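Local coordinates for protein putative isochorismatase hydrolase (PDB 3LQY) that is a putative isochorismatase-family hydrolase that probably cleaves a small-molecule substrate by hydrolysis, at residues T4-A9 with Q50-V55; Q39-L44 with P80-Q85; K114-V119 with L137-A142; V130-E135 with F175-V180; A144-A149 with A181-L186. All blocks are in the same frame, centred on the assembly; numbering follows the deposited sequence.

Contact 1: T4-A9 with Q50-V55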
# COMPACT_ATOMS: atom_id res chain seq x y z
N THR A 4 23.37 2.10 9.54
CA THR A 4 22.90 3.10 8.57
C THR A 4 21.66 3.77 9.13
O THR A 4 20.92 3.13 9.89
CB THR A 4 22.57 2.49 7.17
OG1 THR A 4 22.11 3.52 6.29
CG2 THR A 4 21.51 1.37 7.27
N GLU A 5 21.42 5.03 8.76
CA GLU A 5 20.12 5.68 8.97
C GLU A 5 19.04 5.25 7.96
O GLU A 5 17.86 5.53 8.15
CB GLU A 5 20.27 7.20 8.97
CG GLU A 5 21.16 7.77 10.11
CD GLU A 5 20.91 7.17 11.49
OE1 GLU A 5 21.92 6.76 12.13
OE2 GLU A 5 19.74 7.14 11.96
N ASN A 6 19.45 4.54 6.91
CA ASN A 6 18.54 4.15 5.82
C ASN A 6 17.79 2.86 6.12
O ASN A 6 17.90 1.86 5.39
CB ASN A 6 19.36 3.98 4.54
CG ASN A 6 19.94 5.27 4.07
OD1 ASN A 6 19.62 6.33 4.60
ND2 ASN A 6 20.75 5.20 3.04
N THR A 7 17.00 2.91 7.20
CA THR A 7 16.19 1.77 7.64
C THR A 7 14.70 2.02 7.41
O THR A 7 13.86 1.38 8.03
CB THR A 7 16.43 1.47 9.12
OG1 THR A 7 16.05 2.61 9.89
CG2 THR A 7 17.90 1.17 9.39
N THR A 8 14.38 2.94 6.49
CA THR A 8 13.00 3.16 6.07
C THR A 8 12.79 2.53 4.71
O THR A 8 13.52 2.81 3.75
CB THR A 8 12.64 4.67 6.07
OG1 THR A 8 12.94 5.24 7.36
CG2 THR A 8 11.15 4.88 5.73
N ALA A 9 11.78 1.66 4.65
CA ALA A 9 11.38 0.95 3.45
C ALA A 9 10.11 1.59 2.91
O ALA A 9 9.20 1.95 3.67
CB ALA A 9 11.11 -0.50 3.79
N GLN A 50 17.64 7.21 -4.13
CA GLN A 50 18.51 7.04 -2.97
C GLN A 50 18.84 5.53 -2.88
O GLN A 50 18.55 4.77 -3.81
CB GLN A 50 17.85 7.61 -1.70
CG GLN A 50 17.41 9.06 -1.82
CD GLN A 50 18.56 9.97 -2.21
OE1 GLN A 50 19.53 10.12 -1.46
NE2 GLN A 50 18.46 10.57 -3.39
N GLY A 51 19.46 5.09 -1.79
CA GLY A 51 19.85 3.69 -1.69
C GLY A 51 18.64 2.91 -1.22
O GLY A 51 18.70 1.68 -1.12
N LEU A 52 17.53 3.62 -0.99
CA LEU A 52 16.60 2.95 -0.10
C LEU A 52 15.78 1.71 -0.41
O LEU A 52 15.48 1.43 -1.59
CB LEU A 52 15.69 4.13 0.25
CG LEU A 52 16.27 5.15 1.23
CD1 LEU A 52 17.62 5.67 0.81
CD2 LEU A 52 15.31 6.31 1.43
N PRO A 53 15.47 0.94 0.64
CA PRO A 53 14.67 -0.27 0.48
C PRO A 53 13.25 -0.01 -0.08
O PRO A 53 12.57 0.94 0.34
CB PRO A 53 14.59 -0.81 1.92
CG PRO A 53 15.76 -0.28 2.58
CD PRO A 53 15.92 1.09 2.03
N VAL A 54 12.84 -0.85 -1.02
CA VAL A 54 11.49 -0.85 -1.58
C VAL A 54 10.93 -2.27 -1.49
O VAL A 54 11.56 -3.22 -1.99
CB VAL A 54 11.50 -0.40 -3.04
CG1 VAL A 54 10.09 -0.44 -3.61
CG2 VAL A 54 12.04 1.00 -3.14
N VAL A 55 9.77 -2.41 -0.82
CA VAL A 55 9.09 -3.70 -0.74
C VAL A 55 7.66 -3.60 -1.25
O VAL A 55 6.92 -2.64 -0.93
CB VAL A 55 9.04 -4.27 0.68
CG1 VAL A 55 8.39 -5.65 0.68
CG2 VAL A 55 10.42 -4.34 1.29

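Contact 2: Q39-L44 with P80-Q85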
# COMPACT_ATOMS: atom_id res chain seq x y z
N GLN A 39 1.26 9.32 -7.55
CA GLN A 39 2.01 9.74 -6.35
C GLN A 39 2.92 8.64 -5.81
O GLN A 39 4.05 8.90 -5.44
CB GLN A 39 1.05 10.26 -5.27
CG GLN A 39 0.24 11.49 -5.71
CD GLN A 39 1.12 12.53 -6.35
OE1 GLN A 39 1.01 12.80 -7.56
NE2 GLN A 39 2.09 13.02 -5.60
N GLY A 40 2.45 7.40 -5.78
CA GLY A 40 3.29 6.28 -5.35
C GLY A 40 4.53 6.11 -6.18
O GLY A 40 5.59 5.82 -5.63
N ALA A 41 4.37 6.28 -7.50
CA ALA A 41 5.47 6.25 -8.53
C ALA A 41 6.50 7.35 -8.28
O ALA A 41 7.71 7.14 -8.38
CB ALA A 41 4.88 6.43 -9.92
N LYS A 42 6.00 8.53 -7.94
CA LYS A 42 6.86 9.65 -7.49
C LYS A 42 7.73 9.19 -6.30
O LYS A 42 8.94 9.38 -6.28
CB LYS A 42 5.93 10.80 -7.08
CG LYS A 42 6.39 12.21 -7.33
CD LYS A 42 5.19 13.19 -7.24
CE LYS A 42 4.31 13.10 -8.53
NZ LYS A 42 3.26 14.17 -8.57
N LEU A 43 7.11 8.59 -5.28
CA LEU A 43 7.85 8.06 -4.11
C LEU A 43 8.78 6.93 -4.49
O LEU A 43 9.95 6.87 -4.08
CB LEU A 43 6.86 7.58 -3.01
CG LEU A 43 6.37 8.71 -2.12
CD1 LEU A 43 4.99 8.44 -1.47
CD2 LEU A 43 7.41 8.95 -1.03
N LEU A 44 8.28 6.05 -5.33
CA LEU A 44 9.06 4.92 -5.82
C LEU A 44 10.39 5.38 -6.43
O LEU A 44 11.45 4.76 -6.24
CB LEU A 44 8.29 4.21 -6.93
CG LEU A 44 8.26 2.69 -6.87
CD1 LEU A 44 7.82 2.23 -8.17
CD2 LEU A 44 9.56 2.02 -6.48
N PRO A 80 1.64 -1.36 -14.12
CA PRO A 80 2.98 -0.92 -14.60
C PRO A 80 3.43 0.45 -14.08
O PRO A 80 4.64 0.70 -14.01
CB PRO A 80 2.82 -0.85 -16.11
CG PRO A 80 1.60 -1.62 -16.45
CD PRO A 80 0.70 -1.57 -15.24
N SER A 81 2.50 1.31 -13.67
CA SER A 81 2.87 2.63 -13.20
C SER A 81 3.77 2.51 -11.97
O SER A 81 4.56 3.41 -11.70
CB SER A 81 1.62 3.46 -12.90
OG SER A 81 0.94 2.97 -11.76
N VAL A 82 3.69 1.40 -11.24
CA VAL A 82 4.50 1.15 -10.02
C VAL A 82 5.11 -0.26 -10.00
O VAL A 82 5.29 -0.86 -8.94
CB VAL A 82 3.66 1.41 -8.71
CG1 VAL A 82 3.38 2.86 -8.56
CG2 VAL A 82 2.36 0.66 -8.74
N ALA A 83 5.49 -0.77 -11.17
CA ALA A 83 5.99 -2.15 -11.26
C ALA A 83 7.29 -2.34 -10.45
O ALA A 83 8.12 -1.42 -10.31
CB ALA A 83 6.23 -2.52 -12.75
N ALA A 84 7.48 -3.57 -9.95
CA ALA A 84 8.68 -3.91 -9.19
C ALA A 84 9.90 -4.03 -10.10
O ALA A 84 9.78 -4.20 -11.34
CB ALA A 84 8.46 -5.21 -8.42
N GLN A 85 11.07 -3.95 -9.48
CA GLN A 85 12.37 -4.12 -10.17
C GLN A 85 13.16 -5.25 -9.52
O GLN A 85 12.83 -5.68 -8.43
CB GLN A 85 13.18 -2.83 -10.06
CG GLN A 85 12.85 -1.83 -11.16
CD GLN A 85 13.58 -0.52 -10.98
OE1 GLN A 85 14.29 -0.31 -9.97
NE2 GLN A 85 13.43 0.38 -11.97

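Contact 3: K114-V119 with L137-A142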
# COMPACT_ATOMS: atom_id res chain seq x y z
N LYS A 114 13.38 -0.44 10.06
CA LYS A 114 12.88 0.16 11.32
C LYS A 114 11.62 0.96 11.13
O LYS A 114 10.82 1.09 12.06
CB LYS A 114 13.91 1.12 11.90
CG LYS A 114 15.20 0.52 12.39
CD LYS A 114 15.03 -0.63 13.37
CE LYS A 114 16.37 -1.23 13.68
NZ LYS A 114 16.26 -2.43 14.53
N LYS A 115 11.49 1.57 9.95
CA LYS A 115 10.40 2.48 9.67
C LYS A 115 9.82 2.10 8.32
O LYS A 115 10.45 1.37 7.56
CB LYS A 115 10.91 3.91 9.62
CG LYS A 115 11.74 4.34 10.83
CD LYS A 115 12.51 5.63 10.55
CE LYS A 115 11.58 6.84 10.31
NZ LYS A 115 12.37 8.14 10.19
N LEU A 116 8.62 2.61 8.05
CA LEU A 116 7.88 2.29 6.82
C LEU A 116 7.20 3.54 6.27
O LEU A 116 6.70 4.38 7.03
CB LEU A 116 6.81 1.23 7.07
CG LEU A 116 7.26 -0.12 7.63
CD1 LEU A 116 6.05 -1.00 7.95
CD2 LEU A 116 8.21 -0.81 6.71
N VAL A 117 7.19 3.65 4.94
CA VAL A 117 6.36 4.65 4.26
C VAL A 117 5.37 3.84 3.43
O VAL A 117 5.78 3.02 2.62
CB VAL A 117 7.18 5.58 3.35
CG1 VAL A 117 6.24 6.44 2.47
CG2 VAL A 117 8.07 6.48 4.17
N ILE A 118 4.07 4.04 3.71
CA ILE A 118 3.01 3.14 3.22
C ILE A 118 2.18 3.80 2.16
O ILE A 118 1.74 4.95 2.33
CB ILE A 118 2.14 2.68 4.40
CG1 ILE A 118 2.96 1.72 5.29
CG2 ILE A 118 0.85 2.03 3.95
CD1 ILE A 118 2.50 1.67 6.77
N VAL A 119 1.99 3.10 1.04
CA VAL A 119 1.16 3.58 -0.05
C VAL A 119 0.37 2.37 -0.57
O VAL A 119 0.69 1.22 -0.28
CB VAL A 119 2.01 4.26 -1.16
CG1 VAL A 119 2.96 5.33 -0.55
CG2 VAL A 119 2.77 3.21 -2.02
N LEU A 137 3.67 -3.67 15.97
CA LEU A 137 4.85 -4.52 15.98
C LEU A 137 6.10 -3.74 16.31
O LEU A 137 7.12 -4.35 16.59
CB LEU A 137 5.05 -5.19 14.62
CG LEU A 137 4.13 -6.37 14.32
CD1 LEU A 137 4.31 -6.80 12.82
CD2 LEU A 137 4.36 -7.52 15.29
N GLY A 138 6.05 -2.42 16.22
CA GLY A 138 7.18 -1.59 16.56
C GLY A 138 7.80 -0.70 15.50
O GLY A 138 8.75 0.03 15.81
N TYR A 139 7.32 -0.74 14.25
CA TYR A 139 7.82 0.15 13.22
C TYR A 139 7.28 1.54 13.36
O TYR A 139 6.12 1.71 13.74
CB TYR A 139 7.42 -0.35 11.81
CG TYR A 139 7.87 -1.77 11.54
CD1 TYR A 139 9.13 -2.04 11.02
CD2 TYR A 139 7.03 -2.85 11.80
CE1 TYR A 139 9.55 -3.33 10.80
CE2 TYR A 139 7.44 -4.16 11.57
CZ TYR A 139 8.71 -4.40 11.07
OH TYR A 139 9.11 -5.71 10.82
N GLU A 140 8.08 2.56 13.05
CA GLU A 140 7.54 3.92 12.94
C GLU A 140 6.95 4.02 11.54
O GLU A 140 7.61 3.68 10.57
CB GLU A 140 8.63 4.98 13.14
CG GLU A 140 9.34 4.85 14.43
CD GLU A 140 10.42 5.87 14.57
OE1 GLU A 140 10.56 6.73 13.68
OE2 GLU A 140 11.15 5.80 15.56
N CYS A 141 5.69 4.43 11.44
CA CYS A 141 4.99 4.38 10.17
C CYS A 141 4.66 5.78 9.71
O CYS A 141 4.34 6.67 10.52
CB CYS A 141 3.68 3.61 10.34
SG CYS A 141 3.87 1.89 10.78
N ALA A 142 4.70 5.94 8.39
CA ALA A 142 4.12 7.08 7.74
C ALA A 142 3.23 6.54 6.64
O ALA A 142 3.44 5.43 6.15
CB ALA A 142 5.21 7.98 7.17

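Contact 4: V130-E135 with F175-V180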
# COMPACT_ATOMS: atom_id res chain seq x y z
N VAL A 130 -2.44 -2.82 7.68
CA VAL A 130 -0.98 -2.94 7.76
C VAL A 130 -0.38 -1.85 8.64
O VAL A 130 0.63 -2.09 9.32
CB VAL A 130 -0.27 -2.97 6.34
CG1 VAL A 130 -0.28 -1.61 5.67
CG2 VAL A 130 1.15 -3.47 6.50
N THR A 131 -0.95 -0.65 8.60
CA THR A 131 -0.39 0.44 9.38
C THR A 131 -0.53 0.14 10.88
O THR A 131 0.43 0.27 11.64
CB THR A 131 -1.06 1.77 9.04
OG1 THR A 131 -0.97 1.98 7.62
CG2 THR A 131 -0.37 2.91 9.75
N ARG A 132 -1.70 -0.30 11.29
CA ARG A 132 -1.95 -0.61 12.70
C ARG A 132 -1.19 -1.83 13.13
O ARG A 132 -0.63 -1.84 14.23
CB ARG A 132 -3.44 -0.83 12.92
CG ARG A 132 -4.23 0.41 12.69
CD ARG A 132 -5.68 0.19 13.11
NE ARG A 132 -6.53 1.32 12.78
CZ ARG A 132 -7.39 1.93 13.60
NH1 ARG A 132 -7.53 1.59 14.89
NH2 ARG A 132 -8.10 2.92 13.11
N ALA A 133 -1.08 -2.83 12.25
CA ALA A 133 -0.30 -4.02 12.60
C ALA A 133 1.19 -3.68 12.76
O ALA A 133 1.86 -4.16 13.71
CB ALA A 133 -0.50 -5.13 11.56
N ALA A 134 1.70 -2.85 11.84
CA ALA A 134 3.11 -2.47 11.84
C ALA A 134 3.48 -1.62 13.06
O ALA A 134 4.49 -1.88 13.70
CB ALA A 134 3.48 -1.73 10.55
N GLU A 135 2.69 -0.59 13.33
CA GLU A 135 2.96 0.29 14.47
C GLU A 135 2.95 -0.56 15.74
O GLU A 135 3.82 -0.42 16.60
CB GLU A 135 1.93 1.41 14.51
CG GLU A 135 2.34 2.60 15.39
CD GLU A 135 2.25 2.27 16.85
OE1 GLU A 135 1.46 1.35 17.18
OE2 GLU A 135 2.94 2.93 17.66
N PHE A 175 -1.20 10.61 13.69
CA PHE A 175 -0.67 10.63 15.06
C PHE A 175 -0.86 9.39 15.94
O PHE A 175 0.06 9.02 16.73
CB PHE A 175 -1.17 11.88 15.79
CG PHE A 175 -0.82 13.12 15.06
CD1 PHE A 175 -1.77 13.79 14.29
CD2 PHE A 175 0.49 13.59 15.08
CE1 PHE A 175 -1.42 14.93 13.58
CE2 PHE A 175 0.83 14.74 14.40
CZ PHE A 175 -0.13 15.40 13.64
N ALA A 176 -2.04 8.77 15.87
CA ALA A 176 -2.31 7.62 16.70
C ALA A 176 -1.46 6.46 16.29
O ALA A 176 -0.96 5.73 17.13
CB ALA A 176 -3.77 7.26 16.68
N TYR A 177 -1.30 6.31 14.98
CA TYR A 177 -0.51 5.24 14.43
C TYR A 177 0.57 5.68 13.46
O TYR A 177 1.54 4.94 13.27
CB TYR A 177 -1.42 4.32 13.68
CG TYR A 177 -2.32 3.46 14.52
CD1 TYR A 177 -3.66 3.78 14.69
CD2 TYR A 177 -1.85 2.29 15.09
CE1 TYR A 177 -4.50 2.95 15.35
CE2 TYR A 177 -2.68 1.45 15.74
CZ TYR A 177 -4.03 1.78 15.87
OH TYR A 177 -4.92 0.93 16.49
N ALA A 178 0.42 6.82 12.78
CA ALA A 178 1.40 7.15 11.74
C ALA A 178 1.53 8.64 11.47
O ALA A 178 0.66 9.42 11.81
CB ALA A 178 1.05 6.36 10.40
N ASN A 179 2.68 9.03 10.91
CA ASN A 179 2.78 10.31 10.21
C ASN A 179 2.11 10.24 8.83
O ASN A 179 2.62 9.62 7.91
CB ASN A 179 4.25 10.77 10.02
CG ASN A 179 4.35 12.15 9.39
OD1 ASN A 179 3.55 13.03 9.70
ND2 ASN A 179 5.33 12.35 8.50
N VAL A 180 1.00 10.95 8.70
CA VAL A 180 0.19 11.02 7.50
C VAL A 180 0.51 12.35 6.86
O VAL A 180 0.35 13.43 7.46
CB VAL A 180 -1.31 10.87 7.80
CG1 VAL A 180 -2.15 11.00 6.53
CG2 VAL A 180 -1.60 9.51 8.52

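Contact 5: A144-A149 with A181-L186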
# COMPACT_ATOMS: atom_id res chain seq x y z
N ALA A 144 1.50 7.98 2.98
CA ALA A 144 1.39 9.05 2.03
C ALA A 144 -0.07 9.08 1.62
O ALA A 144 -0.52 8.26 0.87
CB ALA A 144 2.30 8.82 0.83
N HIS A 145 -0.81 10.06 2.11
CA HIS A 145 -2.28 9.98 2.01
C HIS A 145 -2.81 10.09 0.59
O HIS A 145 -3.86 9.54 0.25
CB HIS A 145 -2.95 11.02 2.91
CG HIS A 145 -2.57 12.44 2.60
ND1 HIS A 145 -3.13 13.15 1.56
CD2 HIS A 145 -1.71 13.29 3.22
CE1 HIS A 145 -2.61 14.37 1.53
NE2 HIS A 145 -1.75 14.48 2.53
N ASP A 146 -2.07 10.82 -0.27
CA ASP A 146 -2.47 11.00 -1.66
C ASP A 146 -1.96 9.88 -2.57
O ASP A 146 -2.19 9.93 -3.79
CB ASP A 146 -2.10 12.41 -2.17
CG ASP A 146 -0.62 12.74 -2.01
OD1 ASP A 146 0.12 12.02 -1.33
OD2 ASP A 146 -0.20 13.75 -2.56
N ALA A 147 -1.28 8.90 -1.97
CA ALA A 147 -0.83 7.70 -2.65
C ALA A 147 -1.57 6.44 -2.19
O ALA A 147 -1.07 5.32 -2.39
CB ALA A 147 0.70 7.51 -2.47
N CYS A 148 -2.77 6.61 -1.61
CA CYS A 148 -3.63 5.49 -1.28
C CYS A 148 -5.03 5.71 -1.91
O CYS A 148 -5.48 6.83 -2.16
CB CYS A 148 -3.77 5.34 0.26
SG CYS A 148 -2.19 5.02 1.16
N ALA A 149 -5.78 4.64 -2.04
CA ALA A 149 -7.07 4.72 -2.68
C ALA A 149 -8.07 3.83 -2.01
O ALA A 149 -7.73 2.77 -1.45
CB ALA A 149 -6.92 4.29 -4.17
N ALA A 181 1.02 12.28 5.64
CA ALA A 181 1.54 13.43 4.95
C ALA A 181 1.49 13.17 3.45
O ALA A 181 1.26 12.03 3.02
CB ALA A 181 2.97 13.66 5.40
N SER A 182 1.72 14.22 2.67
CA SER A 182 1.70 14.14 1.20
C SER A 182 2.92 13.37 0.70
O SER A 182 3.97 13.38 1.35
CB SER A 182 1.72 15.59 0.63
OG SER A 182 1.91 15.63 -0.75
N ALA A 183 2.76 12.67 -0.43
CA ALA A 183 3.93 12.17 -1.17
C ALA A 183 5.00 13.24 -1.27
O ALA A 183 6.17 13.00 -0.95
CB ALA A 183 3.51 11.70 -2.60
N ASP A 184 4.59 14.43 -1.69
CA ASP A 184 5.55 15.53 -1.90
C ASP A 184 6.22 15.95 -0.61
O ASP A 184 7.43 16.22 -0.59
CB ASP A 184 4.86 16.72 -2.60
CG ASP A 184 4.65 16.49 -4.11
OD1 ASP A 184 5.41 15.69 -4.70
OD2 ASP A 184 3.74 17.10 -4.72
N GLU A 185 5.44 15.99 0.49
CA GLU A 185 5.98 16.33 1.79
C GLU A 185 6.96 15.26 2.25
O GLU A 185 7.99 15.56 2.84
CB GLU A 185 4.85 16.50 2.81
CG GLU A 185 3.98 17.72 2.52
CD GLU A 185 2.71 17.78 3.34
OE1 GLU A 185 2.10 18.87 3.37
OE2 GLU A 185 2.32 16.77 3.97
N LEU A 186 6.65 14.00 1.98
CA LEU A 186 7.53 12.91 2.39
C LEU A 186 8.77 12.91 1.49
O LEU A 186 9.89 12.63 1.94
CB LEU A 186 6.78 11.57 2.36
CG LEU A 186 5.76 11.33 3.49
CD1 LEU A 186 4.78 10.24 3.14
CD2 LEU A 186 6.47 11.00 4.80
O HOH W 1 -0.32 17.03 3.32
O HOH W 2 2.35 14.61 -2.98

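Contact 1: T4-A9 with Q50-V55
Leu52 meets the 4-9 segment with one methyl, its CD1 lying 3.9 Å from Asn6 ND2, and the two side chains cross at about a right angle. Asn6 reaches this spot because its CG stands anti to the carbonyl carbon (chi1 -66°). Just before it, an ST turn bends the chain, with Asn6 N bound to Thr4 OG1 at 2.9 Å. Pro53 comes next and has the largest share of the contact. Its CD rests 3.4 Å from Thr8 O, its CG lies near the carbonyl oxygens of both Thr8 and Asn6, and Pro53 CB meets Ala9 CB at 4.0 Å. The proline carbonyl receives a CH...O contact, Ala9 CA to Pro53 O at 3.3 Å; no conventional hydrogen bond crosses. A glycine in place of Pro53 would probably open a gap beside Ala9 and Thr8 and let the chain flex where it enters strand 54-59. Val54 points away from 4-9, and its side chain touches Leu44 and Phe47 of helix 33-49. The contact lies where the neighbouring parallel strands 8-13 and 54-59 begin, joined by helix 33-49 in a beta-alpha-beta crossover: Pro53 bonds through its backbone to Leu10, Ala9 to Lys115 and Val117.

Contact 2: Q39-L44 with P80-Q85
Val82 leans on helix 33-49 with a single branch: CG1 comes down on the backbone at Ala41, 3.7 Å from Ala41 N and 4.1 Å from Ala41 CB. That branch stands anti to the carbonyl carbon (chi1 -69°), a setting that swings it over the helix, where it also passes the backbone of Gly40. Ala41 points toward the loop, and its CB also meets a carbonyl, 3.5 Å from Ser81 O. One turn further on, Leu44 also points toward the loop and sends CD1 against the backbone of Val82, 4.0 Å from Val82 CA and 4.3 Å from Val82 CB. The same methyl comes within 4.2 Å of Ala83 O. Val82 is thus approached by an alanine and a leucine from one helix face, and it also touches Phe15. No hydrogen bond joins the two segments; the polar links are made to other residues, Ala83 O to Arg48 NH2 of the same helix and, within the loop region, Ser81 OG to His79 ND1. Van der Waals fit alone therefore joins 39-44 to 80-85, while the Arg48 bond beside the contact ties the loop leading to strand 90-93 to this helix.

Contact 3: K114-V119 with L137-A142
Lys115 crosses the side chain of Glu140, its partner on the parallel strand, at a slant, and each atom of the lysine side chain has something of the glutamate beside it. CB sits 3.4 Å from Glu140 O; CG packs on Glu140 CB at 3.9 Å; CD nears the carboxylate, and a bend at chi3 (65°) brings CE within 3.5 Å of Glu140 OE1. The chain then continues extended to Lys115 NZ, 4.2 Å from Glu140 OE1, opposite charges that probably attract, though beyond salt-bridge range. The backbones beneath are paired in register, alternating bonds running from Leu116 N to Glu140 O at 2.9 Å and from Ala142 N to Leu116 O, with Ile118 N to Ala142 O beyond. Glu140 N to Lys114 O is the longest of the set, 3.3 Å. The sheet face that bears Leu116 and Cys141 is apolar: Leu116 CD1 reaches Tyr139 CG at 4.1 Å, and Ile118 CD1 rests on Cys141 CB. Gly138, in a Schellman motif ending helix 128-137, delivers the chain into strand 140-149, completing a beta-alpha-beta crossover from strand 115-121. That helix covers Leu116, Ile118 and Cys141 through Ala134 and Thr131; strand 8-13 pairs with the other edge of strand 115-121.

Contact 4: V130-E135 with F175-V180
Tyr177 spreads its ring under Arg132 of helix 128-137, a helix on one side of the central parallel sheet in this alpha/beta/alpha fold. The close packing is here: Arg132 CG stands over the centre of the ring, 3.5 Å from the centroid and 13° off the normal, a CH-pi contact. With CG anti to the carbonyl carbon and the chain extended to NE, the arginine passes obliquely over that ring face, and Tyr177 CE1 lies over one face of the guanidinium, off toward its rim. The two planes are 48° apart, so the groups do not stack flat. Deeper in, Thr131 CG2 meets Ala178 CB at 3.8 Å, while Thr131 OG1 is hydrogen-bonded to Ile127 O. Toward the partly exposed side, at Glu135, the touch is narrower, limited to the ring edge and one carbonyl. Its CB lies 3.9 Å from Tyr177 CD2, and a bend at chi2 accompanies the approach of CG to 3.3 Å from Tyr177 O; its carboxylate, steeply turned to the ring, makes no hydrogen bond to the 175-180 segment. Arg132 has its stronger partner within its own helix, a salt bridge from NE to Asp128. Across the contact its polar end gives only a weak, bent hydrogen bond, Arg132 NH1 to Tyr177 OH at 3.1 Å and 130°.

Contact 5: A144-A149 with A181-L186
Asp146 OD1 takes the backbone N-H of Ala183 in a nearly straight hydrogen bond, 2.9 Å and 176°, through its syn lone pair. CG stands between the backbone N and the carbonyl carbon (chi1 55°), which aims the carboxylate at the first turn of helix 183-187. Its OD2 receives a bond from a water at 2.7 Å, and that water also accepts from Asp184 N and bonds Ser182 OG. The aspartate thus serves N-H groups at a helix start directly and through water, and its negative charge would probably be favoured there. Ser182, the N-cap, has its own N-H bound by Glu185 OE2 at 2.9 Å, one half of a capping box. A second water, in the plane of the His145 ring, links His145 NE2 to Glu185 OE2. The imidazole itself lies obliquely against the chain, CD2 3.2 Å from Ala181 C, and His145 N donates to Ala181 O at 3.0 Å. Replacing Asp146 with an alanine would probably leave the Ala183 N-H without its side-chain acceptor and the bridging water short of a partner. On the inner side the contact turns apolar, Ala144 CB meeting Leu186 CD1 at 3.7 Å. Two overlapping type I turns carry strand 140-149 round a corner here. Ala144 and Ala181 are bridged in parallel, strand 179-181 forming an edge of the sheet, while Leu43 of helix 33-49 packs on Ala144 and Ala183, and Met170 of helix 162-173 lies by His145.

In the fold
Contact 3 is the most buried of the five, and contact 1 lies at the surface; contacts 2, 4 and 5 are intermediate. Strand 140-149 serves both contact 3 and contact 5, and strands 8-13 and 115-121 pair directly, Ala9 O to Val117 N, to join contacts 1 and 3. Helix 33-49 gives contact 2 its apolar face and touches Val54 of contact 1 and Ala144 of contact 5. Helix 128-137, in contact 4, lies across the sheet from it. Backbone bonds dominate in contact 3; contact 2 relies on apolar packing, contact 1 on apolar packing and a CH...O contact, contact 4 on an aromatic-arginine pair, and contact 5 on helix capping and waters.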